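Local coordinates for ribonuclease P protein component 3 (Thermococcus kodakarensis KOD1, PDB 3WYZ), which probably serves as the Rpp30-like protein subunit of ribonuclease P, the RNA-protein complex that cleaves precursor tRNAs to produce their mature 5' ends, at residues A[32-44]-A[62-76]. Numbering follows the deposited sequence.
Sequences DEVVFTKKLVLED and YGKVALLLVTRKPSL
Phe36 and Tyr62 meet in a beta-alpha-beta crossover: strands 33-41 and 65-70 run parallel, joined through helix 48-62, which ends at Tyr62. Their rings form an offset stack, centroids 3.8 Å apart and planes 6° from parallel, and Phe36 CB adds a CH-pi contact over the Tyr62 face. With CG anti to the backbone N (chi1 -178°), the Phe36 ring lies flat against one face of Tyr62, which also meets His24 edge-to-face. Were Tyr62 an alanine, one face of the Phe36 ring would probably lose its aromatic cover and His24 its edge-to-face partner.

Parallel-sheet hydrogen bonds run from Phe36 N to Lys64 O (3.1 Å) through Val70 N to Leu40 O (3.0 Å), with a weak one from Leu42 N to Val70 O following. On the helix side, Leu40 CD2 touches Leu67 CD1 and Leu69 CD2, each at 3.8 Å. The other face brings Thr37 CG2 tightly against Leu68 CB (3.5 Å), while Thr37 OG1 is hydrogen-bonded to Asp17. Past the strands, a salt bridge links Lys73 NZ to Asp44 OD2 (3.1 Å), though its hydrogen bond is weak. Such paired parallel strands with a covering helix are the repeating element of TIM-barrel-like folds.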
loop_
_atom_site.group_PDB
_atom_site.type_symbol
_atom_site.label_atom_id
_atom_site.label_comp_id
_atom_site.label_asym_id
_atom_site.label_seq_id
_atom_site.Cartn_x
_atom_site.Cartn_y
_atom_site.Cartn_z
ATOM N N ASP A 32 5.113 -0.925 15.770
ATOM C CA ASP A 32 6.442 -0.396 16.069
ATOM C C ASP A 32 6.810 0.808 15.204
ATOM O O ASP A 32 7.559 1.683 15.640
ATOM C CB ASP A 32 7.489 -1.495 15.911
ATOM C CG ASP A 32 7.335 -2.586 16.946
ATOM O OD1 ASP A 32 6.366 -3.371 16.857
ATOM O OD2 ASP A 32 8.180 -2.648 17.860
ATOM N N GLU A 33 6.303 0.830 13.974
ATOM C CA GLU A 33 6.451 1.977 13.086
ATOM C C GLU A 33 5.135 2.218 12.374
ATOM O O GLU A 33 4.442 1.270 12.000
ATOM C CB GLU A 33 7.540 1.727 12.044
ATOM C CG GLU A 33 8.888 1.323 12.616
ATOM C CD GLU A 33 9.978 1.251 11.555
ATOM O OE1 GLU A 33 10.161 2.252 10.824
ATOM O OE2 GLU A 33 10.654 0.196 11.461
ATOM N N VAL A 34 4.792 3.486 12.181
ATOM C CA VAL A 34 3.575 3.851 11.466
ATOM C C VAL A 34 3.901 4.903 10.411
ATOM O O VAL A 34 4.408 5.977 10.731
ATOM C CB VAL A 34 2.478 4.378 12.418
ATOM C CG1 VAL A 34 1.198 4.669 11.650
ATOM C CG2 VAL A 34 2.197 3.371 13.523
ATOM N N VAL A 35 3.620 4.573 9.154
ATOM C CA VAL A 35 3.826 5.486 8.040
ATOM C C VAL A 35 2.544 6.288 7.787
ATOM O O VAL A 35 1.484 5.710 7.591
ATOM C CB VAL A 35 4.215 4.707 6.769
ATOM C CG1 VAL A 35 4.401 5.651 5.585
ATOM C CG2 VAL A 35 5.476 3.879 7.009
ATOM N N PHE A 36 2.646 7.615 7.813
ATOM C CA PHE A 36 1.523 8.479 7.478
ATOM C C PHE A 36 1.483 8.730 5.972
ATOM O O PHE A 36 2.459 9.189 5.385
ATOM C CB PHE A 36 1.606 9.813 8.221
ATOM C CG PHE A 36 0.441 10.725 7.944
ATOM C CD1 PHE A 36 0.468 11.600 6.862
ATOM C CD2 PHE A 36 -0.681 10.700 8.755
ATOM C CE1 PHE A 36 -0.606 12.434 6.597
ATOM C CE2 PHE A 36 -1.756 11.531 8.499
ATOM C CZ PHE A 36 -1.718 12.400 7.419
ATOM N N THR A 37 0.347 8.430 5.353
ATOM C CA THR A 37 0.189 8.574 3.913
ATOM C C THR A 37 -0.621 9.826 3.570
ATOM O O THR A 37 -1.737 10.012 4.062
ATOM C CB THR A 37 -0.509 7.335 3.322
ATOM O OG1 THR A 37 0.293 6.169 3.572
ATOM C CG2 THR A 37 -0.717 7.498 1.823
ATOM N N LYS A 38 -0.040 10.692 2.745
ATOM C CA LYS A 38 -0.750 11.851 2.222
ATOM C C LYS A 38 -1.390 11.461 0.894
ATOM O O LYS A 38 -0.698 11.110 -0.059
ATOM C CB LYS A 38 0.207 13.026 2.017
ATOM C CG LYS A 38 -0.465 14.299 1.519
ATOM C CD LYS A 38 0.538 15.247 0.881
ATOM C CE LYS A 38 -0.120 16.549 0.443
ATOM N NZ LYS A 38 -1.135 16.362 -0.629
ATOM N N LYS A 39 -2.714 11.517 0.844
ATOM C CA LYS A 39 -3.458 11.197 -0.364
ATOM C C LYS A 39 -3.378 12.383 -1.321
ATOM O O LYS A 39 -3.616 13.525 -0.923
ATOM C CB LYS A 39 -4.907 10.868 -0.008
ATOM C CG LYS A 39 -5.680 10.160 -1.106
ATOM C CD LYS A 39 -6.908 9.461 -0.541
ATOM C CE LYS A 39 -7.747 8.831 -1.638
ATOM N NZ LYS A 39 -8.853 8.002 -1.087
ATOM N N LEU A 40 -3.030 12.111 -2.576
ATOM C CA LEU A 40 -2.764 13.166 -3.550
ATOM C C LEU A 40 -3.454 12.917 -4.894
ATOM O O LEU A 40 -3.064 12.023 -5.644
ATOM C CB LEU A 40 -1.257 13.298 -3.752
ATOM C CG LEU A 40 -0.768 14.375 -4.718
ATOM C CD1 LEU A 40 -1.420 15.721 -4.416
ATOM C CD2 LEU A 40 0.748 14.479 -4.658
ATOM N N VAL A 41 -4.466 13.736 -5.187
ATOM C CA VAL A 41 -5.246 13.632 -6.421
ATOM C C VAL A 41 -4.709 14.612 -7.457
ATOM O O VAL A 41 -4.645 15.814 -7.196
ATOM C CB VAL A 41 -6.735 13.935 -6.169
ATOM C CG1 VAL A 41 -7.573 13.529 -7.375
ATOM C CG2 VAL A 41 -7.221 13.229 -4.903
ATOM N N LEU A 42 -4.333 14.097 -8.626
ATOM C CA LEU A 42 -3.656 14.893 -9.651
ATOM C C LEU A 42 -4.292 14.768 -11.038
ATOM O O LEU A 42 -4.500 13.662 -11.535
ATOM C CB LEU A 42 -2.181 14.486 -9.729
ATOM C CG LEU A 42 -1.132 15.381 -9.058
ATOM C CD1 LEU A 42 -1.578 15.899 -7.699
ATOM C CD2 LEU A 42 0.192 14.635 -8.948
ATOM N N GLU A 43 -4.592 15.914 -11.645
ATOM C CA GLU A 43 -4.988 15.994 -13.054
ATOM C C GLU A 43 -4.771 17.431 -13.577
ATOM O O GLU A 43 -5.726 18.196 -13.728
ATOM C CB GLU A 43 -6.438 15.534 -13.261
ATOM C CG GLU A 43 -7.447 16.071 -12.256
ATOM C CD GLU A 43 -8.887 15.843 -12.691
ATOM O OE1 GLU A 43 -9.123 15.038 -13.620
ATOM O OE2 GLU A 43 -9.787 16.477 -12.103
ATOM N N ASP A 44 -3.519 17.809 -13.847
ATOM C CA ASP A 44 -2.358 16.913 -13.750
ATOM C C ASP A 44 -1.260 17.435 -12.798
ATOM O O ASP A 44 -1.463 17.398 -11.585
ATOM C CB ASP A 44 -1.848 16.490 -15.147
ATOM C CG ASP A 44 -2.255 17.459 -16.262
ATOM O OD1 ASP A 44 -2.687 18.596 -15.966
ATOM O OD2 ASP A 44 -2.138 17.073 -17.446
ATOM N N TYR A 62 4.986 13.601 11.585
ATOM C CA TYR A 62 4.792 12.147 11.685
ATOM C C TYR A 62 6.067 11.305 11.611
ATOM O O TYR A 62 6.066 10.160 12.064
ATOM C CB TYR A 62 3.845 11.675 10.591
ATOM C CG TYR A 62 2.502 12.353 10.613
ATOM C CD1 TYR A 62 1.524 11.972 11.521
ATOM C CD2 TYR A 62 2.208 13.374 9.716
ATOM C CE1 TYR A 62 0.290 12.594 11.539
ATOM C CE2 TYR A 62 0.980 13.998 9.720
ATOM C CZ TYR A 62 0.024 13.605 10.629
ATOM O OH TYR A 62 -1.199 14.233 10.620
ATOM N N GLY A 63 7.130 11.848 11.026
ATOM C CA GLY A 63 8.393 11.125 10.870
ATOM C C GLY A 63 8.493 10.445 9.517
ATOM O O GLY A 63 9.156 10.952 8.610
ATOM N N LYS A 64 7.843 9.288 9.391
ATOM C CA LYS A 64 7.804 8.542 8.133
ATOM C C LYS A 64 6.570 8.947 7.335
ATOM O O LYS A 64 5.453 8.940 7.857
ATOM C CB LYS A 64 7.777 7.037 8.401
ATOM C CG LYS A 64 9.013 6.509 9.115
ATOM C CD LYS A 64 10.204 6.485 8.177
ATOM C CE LYS A 64 11.451 5.884 8.814
ATOM N NZ LYS A 64 12.692 6.040 7.994
ATOM N N VAL A 65 6.773 9.295 6.071
ATOM C CA VAL A 65 5.696 9.792 5.228
ATOM C C VAL A 65 5.670 9.059 3.889
ATOM O O VAL A 65 6.714 8.858 3.257
ATOM C CB VAL A 65 5.820 11.322 4.990
ATOM C CG1 VAL A 65 4.740 11.817 4.038
ATOM C CG2 VAL A 65 5.721 12.075 6.310
ATOM N N ALA A 66 4.471 8.658 3.470
ATOM C CA ALA A 66 4.257 8.104 2.132
ATOM C C ALA A 66 3.370 9.035 1.319
ATOM O O ALA A 66 2.558 9.778 1.869
ATOM C CB ALA A 66 3.632 6.733 2.223
ATOM N N LEU A 67 3.534 8.991 0.006
ATOM C CA LEU A 67 2.740 9.797 -0.902
ATOM C C LEU A 67 1.905 8.882 -1.793
ATOM O O LEU A 67 2.455 8.123 -2.598
ATOM C CB LEU A 67 3.666 10.668 -1.745
ATOM C CG LEU A 67 3.020 11.781 -2.565
ATOM C CD1 LEU A 67 2.409 12.841 -1.656
ATOM C CD2 LEU A 67 4.062 12.391 -3.490
ATOM N N LEU A 68 0.586 8.948 -1.647
ATOM C CA LEU A 68 -0.317 8.111 -2.437
ATOM C C LEU A 68 -0.880 8.884 -3.624
ATOM O O LEU A 68 -1.690 9.797 -3.454
ATOM C CB LEU A 68 -1.458 7.574 -1.567
ATOM C CG LEU A 68 -2.543 6.774 -2.301
ATOM C CD1 LEU A 68 -1.989 5.463 -2.831
ATOM C CD2 LEU A 68 -3.731 6.531 -1.388
ATOM N N LEU A 69 -0.454 8.497 -4.823
ATOM C CA LEU A 69 -0.916 9.130 -6.050
ATOM C C LEU A 69 -2.167 8.435 -6.569
ATOM O O LEU A 69 -2.149 7.234 -6.844
ATOM C CB LEU A 69 0.169 9.080 -7.130
ATOM C CG LEU A 69 1.536 9.674 -6.794
ATOM C CD1 LEU A 69 2.431 9.611 -8.027
ATOM C CD2 LEU A 69 1.421 11.103 -6.274
ATOM N N VAL A 70 -3.251 9.197 -6.691
ATOM C CA VAL A 70 -4.456 8.722 -7.364
ATOM C C VAL A 70 -4.657 9.581 -8.618
ATOM O O VAL A 70 -4.775 10.804 -8.539
ATOM C CB VAL A 70 -5.689 8.732 -6.429
ATOM C CG1 VAL A 70 -5.341 8.117 -5.078
ATOM C CG2 VAL A 70 -6.238 10.131 -6.220
ATOM N N THR A 71 -4.648 8.934 -9.779
ATOM C CA THR A 71 -4.720 9.637 -11.058
ATOM C C THR A 71 -5.014 8.673 -12.206
ATOM O O THR A 71 -4.892 7.456 -12.057
ATOM C CB THR A 71 -3.409 10.405 -11.357
ATOM O OG1 THR A 71 -3.520 11.079 -12.616
ATOM C CG2 THR A 71 -2.208 9.467 -11.404
ATOM N N ARG A 72 -5.412 9.235 -13.344
ATOM C CA ARG A 72 -5.664 8.459 -14.556
ATOM C C ARG A 72 -4.728 8.905 -15.678
ATOM O O ARG A 72 -5.107 8.906 -16.849
ATOM C CB ARG A 72 -7.129 8.608 -14.992
ATOM C CG ARG A 72 -8.153 8.097 -13.986
ATOM C CD ARG A 72 -7.929 6.630 -13.640
ATOM N NE ARG A 72 -9.165 5.954 -13.253
ATOM C CZ ARG A 72 -10.070 5.474 -14.105
ATOM N NH1 ARG A 72 -9.903 5.590 -15.421
ATOM N NH2 ARG A 72 -11.157 4.874 -13.635
ATOM N N LYS A 73 -3.502 9.277 -15.315
ATOM C CA LYS A 73 -2.505 9.718 -16.285
ATOM C C LYS A 73 -1.150 9.102 -15.952
ATOM O O LYS A 73 -0.466 9.570 -15.044
ATOM C CB LYS A 73 -2.414 11.245 -16.298
ATOM C CG LYS A 73 -3.666 11.923 -16.833
ATOM C CD LYS A 73 -3.590 13.435 -16.716
ATOM C CE LYS A 73 -4.909 14.075 -17.121
ATOM N NZ LYS A 73 -4.835 15.561 -17.133
ATOM N N PRO A 74 -0.763 8.035 -16.680
ATOM C CA PRO A 74 0.515 7.341 -16.489
ATOM C C PRO A 74 1.749 8.249 -16.443
ATOM O O PRO A 74 2.673 7.994 -15.667
ATOM C CB PRO A 74 0.577 6.419 -17.706
ATOM C CG PRO A 74 -0.845 6.081 -17.970
ATOM C CD PRO A 74 -1.614 7.334 -17.662
ATOM N N SER A 75 1.759 9.296 -17.263
ATOM C CA SER A 75 2.898 10.219 -17.341
ATOM C C SER A 75 3.232 10.905 -16.008
ATOM O O SER A 75 4.377 11.292 -15.779
ATOM C CB SER A 75 2.644 11.282 -18.420
ATOM O OG SER A 75 1.387 11.916 -18.237
ATOM N N LEU A 76 2.235 11.054 -15.141
ATOM C CA LEU A 76 2.432 11.680 -13.828
ATOM C C LEU A 76 3.227 10.793 -12.862
ATOM O O LEU A 76 3.973 11.304 -12.029
ATOM C CB LEU A 76 1.085 12.053 -13.197
ATOM C CG LEU A 76 0.400 13.327 -13.709
ATOM C CD1 LEU A 76 0.334 13.415 -15.229
ATOM C CD2 LEU A 76 -0.995 13.413 -13.125
HETATM O O HOH W 1 -6.147 12.037 -13.102
#